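Local coordinates for periplasmic solute binding protein (Pectobacterium atrosepticum, PDB 4RY1) that probably binds a sugar in the periplasm and delivers it to an ABC-type transporter, at residues P70-S73 / G78-D81; E58-R63 / K294-P299. One frame throughout, in Å; residues are numbered along the deposited sequence.

Contact 1. Residues P70-S73 / G78-D81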
ATOM      1  N   PRO A  70      -2.381   8.484 -12.446  1.00 13.42           N
ATOM      2  CA  PRO A  70      -2.572   9.906 -12.851  1.00 14.49           C
ATOM      3  C   PRO A  70      -1.397  10.496 -13.642  1.00 15.36           C
ATOM      4  O   PRO A  70      -1.595  11.105 -14.694  1.00 15.93           O
ATOM      5  CB  PRO A  70      -2.821  10.614 -11.520  1.00 14.53           C
ATOM      6  CG  PRO A  70      -3.474   9.537 -10.707  1.00 14.07           C
ATOM      7  CD  PRO A  70      -2.698   8.287 -11.022  1.00 15.21           C
ATOM      8  N   GLN A  71      -0.187  10.247 -13.181  1.00 14.32           N
ATOM      9  CA  GLN A  71       1.020  10.742 -13.854  1.00 15.36           C
ATOM     10  C   GLN A  71       1.143  10.187 -15.265  1.00 15.34           C
ATOM     11  O   GLN A  71       1.384  10.921 -16.222  1.00 18.05           O
ATOM     12  CB  GLN A  71       2.279  10.386 -13.054  1.00 18.32           C
ATOM     13  CG  GLN A  71       3.560  10.697 -13.816  1.00 20.38           C
ATOM     14  CD  GLN A  71       4.848  10.451 -13.033  1.00 19.18           C
ATOM     15  OE1 GLN A  71       4.837  10.133 -11.820  1.00 22.48           O
ATOM     16  NE2 GLN A  71       5.983  10.597 -13.737  1.00 20.77           N
ATOM     17  N   PHE A  72       1.033   8.871 -15.388  1.00 14.40           N
ATOM     18  CA  PHE A  72       1.335   8.209 -16.657  1.00 12.52           C
ATOM     19  C   PHE A  72       0.175   8.106 -17.642  1.00 14.35           C
ATOM     20  O   PHE A  72       0.400   7.953 -18.860  1.00 16.94           O
ATOM     21  CB  PHE A  72       1.922   6.817 -16.387  1.00 13.51           C
ATOM     22  CG  PHE A  72       3.290   6.849 -15.744  1.00 12.88           C
ATOM     23  CD1 PHE A  72       4.311   7.605 -16.295  1.00 14.68           C
ATOM     24  CD2 PHE A  72       3.548   6.131 -14.581  1.00 13.79           C
ATOM     25  CE1 PHE A  72       5.563   7.641 -15.706  1.00 16.20           C
ATOM     26  CE2 PHE A  72       4.794   6.143 -13.992  1.00 16.17           C
ATOM     27  CZ  PHE A  72       5.809   6.916 -14.559  1.00 15.09           C
ATOM     28  N   SER A  73      -1.051   8.107 -17.119  1.00 14.14           N
ATOM     29  CA  SER A  73      -2.239   7.838 -17.938  1.00 14.50           C
ATOM     30  C   SER A  73      -3.274   8.962 -17.976  1.00 15.16           C
ATOM     31  O   SER A  73      -3.737   9.319 -19.042  1.00 18.87           O
ATOM     32  CB  SER A  73      -2.911   6.536 -17.485  1.00 14.35           C
ATOM     33  OG  SER A  73      -2.010   5.434 -17.574  1.00 16.26           O
ATOM     34  N   GLY A  78      -0.437   7.329 -21.480  1.00 15.72           N
ATOM     35  CA  GLY A  78      -1.090   6.073 -21.183  1.00 17.13           C
ATOM     36  C   GLY A  78      -0.266   4.878 -21.605  1.00 16.92           C
ATOM     37  O   GLY A  78       0.772   4.977 -22.265  1.00 18.42           O
ATOM     38  N   PHE A  79      -0.760   3.740 -21.179  1.00 13.63           N
ATOM     39  CA  PHE A  79      -0.182   2.457 -21.489  1.00 13.28           C
ATOM     40  C   PHE A  79      -0.968   1.768 -22.602  1.00 14.22           C
ATOM     41  O   PHE A  79      -2.040   2.248 -23.050  1.00 15.53           O
ATOM     42  CB  PHE A  79      -0.101   1.625 -20.208  1.00 13.31           C
ATOM     43  CG  PHE A  79       0.834   2.208 -19.180  1.00 12.24           C
ATOM     44  CD1 PHE A  79       2.206   2.289 -19.419  1.00 14.87           C
ATOM     45  CD2 PHE A  79       0.354   2.743 -17.999  1.00 14.14           C
ATOM     46  CE1 PHE A  79       3.065   2.848 -18.496  1.00 15.08           C
ATOM     47  CE2 PHE A  79       1.228   3.292 -17.066  1.00 14.56           C
ATOM     48  CZ  PHE A  79       2.583   3.337 -17.313  1.00 14.64           C
ATOM     49  N   TYR A  80      -0.441   0.639 -23.065  1.00 12.28           N
ATOM     50  CA  TYR A  80      -1.182  -0.175 -24.004  1.00 13.52           C
ATOM     51  C   TYR A  80      -2.520  -0.603 -23.386  1.00 14.24           C
ATOM     52  O   TYR A  80      -2.562  -1.083 -22.240  1.00 15.02           O
ATOM     53  CB  TYR A  80      -0.347  -1.375 -24.407  1.00 13.27           C
ATOM     54  CG  TYR A  80      -1.005  -2.322 -25.377  1.00 12.80           C
ATOM     55  CD1 TYR A  80      -0.800  -2.190 -26.745  1.00 15.36           C
ATOM     56  CD2 TYR A  80      -1.772  -3.408 -24.927  1.00 15.24           C
ATOM     57  CE1 TYR A  80      -1.364  -3.077 -27.647  1.00 15.76           C
ATOM     58  CE2 TYR A  80      -2.346  -4.281 -25.817  1.00 15.87           C
ATOM     59  CZ  TYR A  80      -2.131  -4.124 -27.177  1.00 16.01           C
ATOM     60  OH  TYR A  80      -2.705  -5.048 -28.025  1.00 17.99           O
ATOM     61  N   ASP A  81      -3.593  -0.449 -24.149  1.00 14.19           N
ATOM     62  CA  ASP A  81      -4.934  -0.769 -23.657  1.00 13.53           C
ATOM     63  C   ASP A  81      -5.130  -2.282 -23.555  1.00 14.11           C
ATOM     64  O   ASP A  81      -5.298  -2.987 -24.559  1.00 14.14           O
ATOM     65  CB  ASP A  81      -5.973  -0.160 -24.586  1.00 14.20           C
ATOM     66  CG  ASP A  81      -7.395  -0.427 -24.167  1.00 16.02           C
ATOM     67  OD1 ASP A  81      -7.646  -1.033 -23.102  1.00 15.32           O
ATOM     68  OD2 ASP A  81      -8.282  -0.022 -24.962  1.00 19.77           O
TER

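Contact 2. Residues E58-R63 / K294-P299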
ATOM      1  N   GLU A  58      11.151   2.357 -22.066  1.00 14.86           N
ATOM      2  CA  GLU A  58      10.588   1.522 -21.013  1.00 15.11           C
ATOM      3  C   GLU A  58      10.445   0.049 -21.452  1.00 14.62           C
ATOM      4  O   GLU A  58      10.316  -0.260 -22.641  1.00 14.05           O
ATOM      5  CB  GLU A  58       9.244   2.086 -20.583  1.00 14.15           C
ATOM      6  CG  GLU A  58       8.113   1.979 -21.591  1.00 14.25           C
ATOM      7  CD  GLU A  58       8.018   3.123 -22.604  1.00 15.42           C
ATOM      8  OE1 GLU A  58       9.030   3.814 -22.898  1.00 16.50           O
ATOM      9  OE2 GLU A  58       6.910   3.292 -23.120  1.00 21.89           O
ATOM     10  N   PRO A  59      10.441  -0.863 -20.473  1.00 13.93           N
ATOM     11  CA  PRO A  59      10.218  -2.253 -20.801  1.00 13.75           C
ATOM     12  C   PRO A  59       8.831  -2.553 -21.315  1.00 14.25           C
ATOM     13  O   PRO A  59       7.892  -1.789 -21.124  1.00 13.39           O
ATOM     14  CB  PRO A  59      10.448  -2.982 -19.485  1.00 16.03           C
ATOM     15  CG  PRO A  59      10.773  -1.982 -18.458  1.00 17.91           C
ATOM     16  CD  PRO A  59      10.571  -0.630 -19.034  1.00 13.98           C
ATOM     17  N   ASP A  60       8.709  -3.702 -21.963  1.00 13.18           N
ATOM     18  CA  ASP A  60       7.418  -4.142 -22.524  1.00 11.79           C
ATOM     19  C   ASP A  60       6.353  -4.352 -21.449  1.00 10.67           C
ATOM     20  O   ASP A  60       5.184  -4.059 -21.664  1.00 11.90           O
ATOM     21  CB  ASP A  60       7.592  -5.430 -23.325  1.00 12.21           C
ATOM     22  CG  ASP A  60       8.584  -5.266 -24.457  1.00 14.00           C
ATOM     23  OD1 ASP A  60       9.795  -5.415 -24.211  1.00 14.47           O
ATOM     24  OD2 ASP A  60       8.140  -4.903 -25.557  1.00 19.27           O
ATOM     25  N   VAL A  61       6.789  -4.949 -20.340  1.00 11.25           N
ATOM     26  CA  VAL A  61       5.938  -5.185 -19.167  1.00 10.68           C
ATOM     27  C   VAL A  61       6.550  -4.478 -17.968  1.00 10.34           C
ATOM     28  O   VAL A  61       7.736  -4.662 -17.659  1.00 11.47           O
ATOM     29  CB  VAL A  61       5.755  -6.679 -18.849  1.00 10.37           C
ATOM     30  CG1 VAL A  61       4.896  -6.894 -17.588  1.00 10.99           C
ATOM     31  CG2 VAL A  61       5.091  -7.371 -20.013  1.00 12.39           C
ATOM     32  N   MET A  62       5.729  -3.673 -17.294  1.00 10.42           N
ATOM     33  CA  MET A  62       6.189  -2.926 -16.118  1.00 11.57           C
ATOM     34  C   MET A  62       5.307  -3.230 -14.922  1.00 10.37           C
ATOM     35  O   MET A  62       4.082  -3.132 -15.010  1.00 11.80           O
ATOM     36  CB  MET A  62       6.080  -1.425 -16.374  1.00 11.41           C
ATOM     37  CG  MET A  62       6.939  -0.897 -17.518  1.00 12.01           C
ATOM     38  SD  MET A  62       6.322   0.667 -18.313  1.00  8.92           S
ATOM     39  CE  MET A  62       5.120  -0.139 -19.421  1.00 15.79           C
ATOM     40  N   ARG A  63       5.919  -3.489 -13.777  1.00 10.82           N
ATOM     41  CA  ARG A  63       5.179  -3.354 -12.514  1.00 10.80           C
ATOM     42  C   ARG A  63       5.014  -1.852 -12.236  1.00 11.61           C
ATOM     43  O   ARG A  63       5.974  -1.099 -12.347  1.00 11.87           O
ATOM     44  CB  ARG A  63       5.887  -4.013 -11.350  1.00 10.23           C
ATOM     45  CG  ARG A  63       5.052  -4.146 -10.083  1.00 11.15           C
ATOM     46  CD  ARG A  63       5.915  -4.515  -8.890  1.00 11.62           C
ATOM     47  NE  ARG A  63       5.164  -4.568  -7.637  1.00 13.58           N
ATOM     48  CZ  ARG A  63       4.785  -5.680  -7.012  1.00 15.10           C
ATOM     49  NH1 ARG A  63       5.071  -6.864  -7.523  1.00 15.09           N
ATOM     50  NH2 ARG A  63       4.124  -5.569  -5.860  1.00 18.41           N
ATOM     51  N   LYS A 294       3.108   1.318 -24.199  1.00 16.70           N
ATOM     52  CA  LYS A 294       2.181   1.830 -25.202  1.00 20.16           C
ATOM     53  C   LYS A 294       2.652   1.402 -26.580  1.00 17.32           C
ATOM     54  O   LYS A 294       1.832   1.022 -27.418  1.00 20.92           O
ATOM     55  CB  LYS A 294       2.012   3.363 -25.124  1.00 21.94           C
ATOM     56  CG  LYS A 294       0.737   3.857 -25.835  1.00 33.52           C
ATOM     57  CD  LYS A 294       0.586   5.371 -25.869  1.00 38.59           C
ATOM     58  CE  LYS A 294      -0.831   5.797 -26.284  1.00 35.89           C
ATOM     59  NZ  LYS A 294      -1.010   7.278 -26.276  1.00 36.65           N
ATOM     60  N   ASN A 295       3.969   1.466 -26.809  1.00 16.27           N
ATOM     61  CA  ASN A 295       4.527   1.152 -28.123  1.00 26.44           C
ATOM     62  C   ASN A 295       5.371  -0.119 -28.175  1.00 23.66           C
ATOM     63  O   ASN A 295       6.246  -0.262 -29.025  1.00 25.66           O
ATOM     64  CB  ASN A 295       5.333   2.350 -28.629  1.00 22.81           C
ATOM     65  CG  ASN A 295       4.554   3.650 -28.532  1.00 23.28           C
ATOM     66  OD1 ASN A 295       4.942   4.569 -27.807  1.00 36.18           O
ATOM     67  ND2 ASN A 295       3.439   3.723 -29.237  1.00 23.47           N
ATOM     68  N   SER A 296       5.100  -1.061 -27.274  1.00 19.11           N
ATOM     69  CA  SER A 296       5.732  -2.387 -27.381  1.00 16.93           C
ATOM     70  C   SER A 296       5.535  -2.969 -28.776  1.00 16.10           C
ATOM     71  O   SER A 296       4.442  -2.874 -29.329  1.00 16.96           O
ATOM     72  CB  SER A 296       5.092  -3.362 -26.395  1.00 15.59           C
ATOM     73  OG  SER A 296       5.640  -4.679 -26.493  1.00 16.11           O
ATOM     74  N   LYS A 297       6.577  -3.637 -29.289  1.00 17.41           N
ATOM     75  CA  LYS A 297       6.501  -4.351 -30.579  1.00 18.32           C
ATOM     76  C   LYS A 297       5.839  -5.718 -30.438  1.00 17.49           C
ATOM     77  O   LYS A 297       5.540  -6.372 -31.431  1.00 21.03           O
ATOM     78  CB  LYS A 297       7.890  -4.544 -31.214  1.00 22.82           C
ATOM     79  CG  LYS A 297       8.655  -3.261 -31.498  1.00 29.95           C
ATOM     80  CD  LYS A 297      10.060  -3.577 -31.999  1.00 49.68           C
ATOM     81  CE  LYS A 297      11.072  -2.526 -31.570  1.00 92.25           C
ATOM     82  NZ  LYS A 297      10.873  -1.232 -32.276  1.00 93.61           N
ATOM     83  N   HIS A 298       5.639  -6.149 -29.189  1.00 14.54           N
ATOM     84  CA  HIS A 298       5.180  -7.512 -28.903  1.00 15.68           C
ATOM     85  C   HIS A 298       4.106  -7.522 -27.788  1.00 15.23           C
ATOM     86  O   HIS A 298       4.244  -8.237 -26.795  1.00 14.31           O
ATOM     87  CB  HIS A 298       6.385  -8.372 -28.471  1.00 17.03           C
ATOM     88  CG  HIS A 298       7.487  -8.452 -29.480  1.00 18.76           C
ATOM     89  ND1 HIS A 298       7.356  -9.128 -30.670  1.00 25.05           N
ATOM     90  CD2 HIS A 298       8.746  -7.960 -29.462  1.00 25.42           C
ATOM     91  CE1 HIS A 298       8.479  -9.026 -31.360  1.00 28.41           C
ATOM     92  NE2 HIS A 298       9.340  -8.323 -30.647  1.00 26.23           N
ATOM     93  N   PRO A 299       3.025  -6.744 -27.939  1.00 14.85           N
ATOM     94  CA  PRO A 299       2.034  -6.696 -26.868  1.00 14.68           C
ATOM     95  C   PRO A 299       1.355  -8.033 -26.599  1.00 14.31           C
ATOM     96  O   PRO A 299       1.011  -8.337 -25.471  1.00 15.26           O
ATOM     97  CB  PRO A 299       1.016  -5.667 -27.383  1.00 17.71           C
ATOM     98  CG  PRO A 299       1.181  -5.690 -28.876  1.00 16.88           C
ATOM     99  CD  PRO A 299       2.664  -5.842 -29.043  1.00 16.17           C
TER
HETATM  100  O   HOH W   1       4.382   3.024 -22.111  1.00 19.23           O
HETATM  101  O   HOH W   2       9.118  -3.846 -27.800  1.00 25.60           O

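Contact 1. Residues P70-S73 / G78-D81
Phe72 and Phe79 share the same first torsion, CG anti to the carbonyl carbon in each, and with it each ring swings to the backbone-N side of its own residue and the two meet between the end of helix 69-74 and the loop behind it. The touch is made by one corner of the Phe79 ring: Phe79 CE2 lies 3.7 Å from Phe72 CB, and Phe79 CZ stands 3.9 Å from Phe72 CG. The ring planes are turned 60° to each other with centroids 5.9 Å apart, an oblique pairing of two buried hydrocarbon surfaces. Around them Ile53 of helix 45-55 touches both phenylalanines, while Met62 and Ile64 of strand 61-64 and Ala291 of strand 284-292 also touch Phe79.

The example illustrates how a helix terminus can be tied to the chain that leaves it. In this alpha/beta lobe of a periplasmic binding protein, the short helix 69-74 follows strand 61-64, and the chain returns past it within a few residues. Gly78 N donates to Phe72 O at 2.8 Å, in the carbonyl plane and somewhat bent (147° at the hydrogen), giving a carbonyl of the last turn a partner from the loop. Gly78 takes this place with a positive phi of 79°, a backbone conformation open to a residue without a side chain.

Ser73, which follows Phe72, also touches the loop. Its OG approaches Phe79 CD2 to 3.6 Å and Gly78 CA to 3.8 Å, contacts with carbon atoms; the hydroxyl's hydrogen bond is to Gln109 NE2. That bond satisfies a buried polar atom beside the aromatic pair and joins the helix end to strand 107-123.

Contact 2. Residues E58-R63 / K294-P299
An ST turn just before helix 299-310 forms one side of this contact, and a carboxylate in the loop leading into strand 61-64 forms the other. Ser296 OG serves both: it accepts from His298 N at 3.1 Å, closing the turn, and donates to Asp60 OD2 at 2.7 Å. The hydroxyl reaches both partners because it stands anti to its own backbone nitrogen (chi1 178°). The carboxylate oxygen receives it through the anti lone pair, on the side away from OD1, leaving Asp60 OD1 to accept from Arg6 N of strand 3-10. One aspartate thus links strand 3-10 to the turn.

A water donates to Asp60 OD2 at 2.7 Å and accepts from Lys297 N at 3.0 Å, spanning a pair that stands 4.2 Å apart, too long for a direct bond. With two donors at OD2 and a backbone N-H at OD1, the carboxylate is probably well placed to remain ionised. A second water repeats the device farther along, donating to Glu58 OE2 at 2.7 Å and accepting from Lys294 N; that carboxylate oxygen is also bonded to Ser293 OG.

The two segments therefore meet mainly through polar groups and solvent at the surface. Beside them, strand 61-64 pairs antiparallel with strand 284-292, and Val61 packs on Ala302 and Met306 of helix 299-310. The arrangement is a strand-to-helix connection with an ST turn leading into His298 at the N-cap, set at the start of strand 61-64 and just past the end of strand 284-292, in a lobe of the periplasmic binding protein fold.

Contacts 1 and 2 have centres about 12 Å apart and share the same side of the molecule, one largely buried and the other at the surface. Strand 61-64 and helix 69-74 are consecutive, which carries the chain from contact 2 directly into contact 1. The two also meet through space: Phe79 CE1 lies 3.7 Å from Met62 CE, while Tyr80 CZ approaches Pro299 CB to 3.5 Å. Backbone bonding between Tyr80 and Ile292 ties the loop 78-81 to the end of strand 284-292, just ahead of segment 294-299. Lys294 NZ adds a hydrogen bond to Asp77 O, next to Gly78, joining the surface loops.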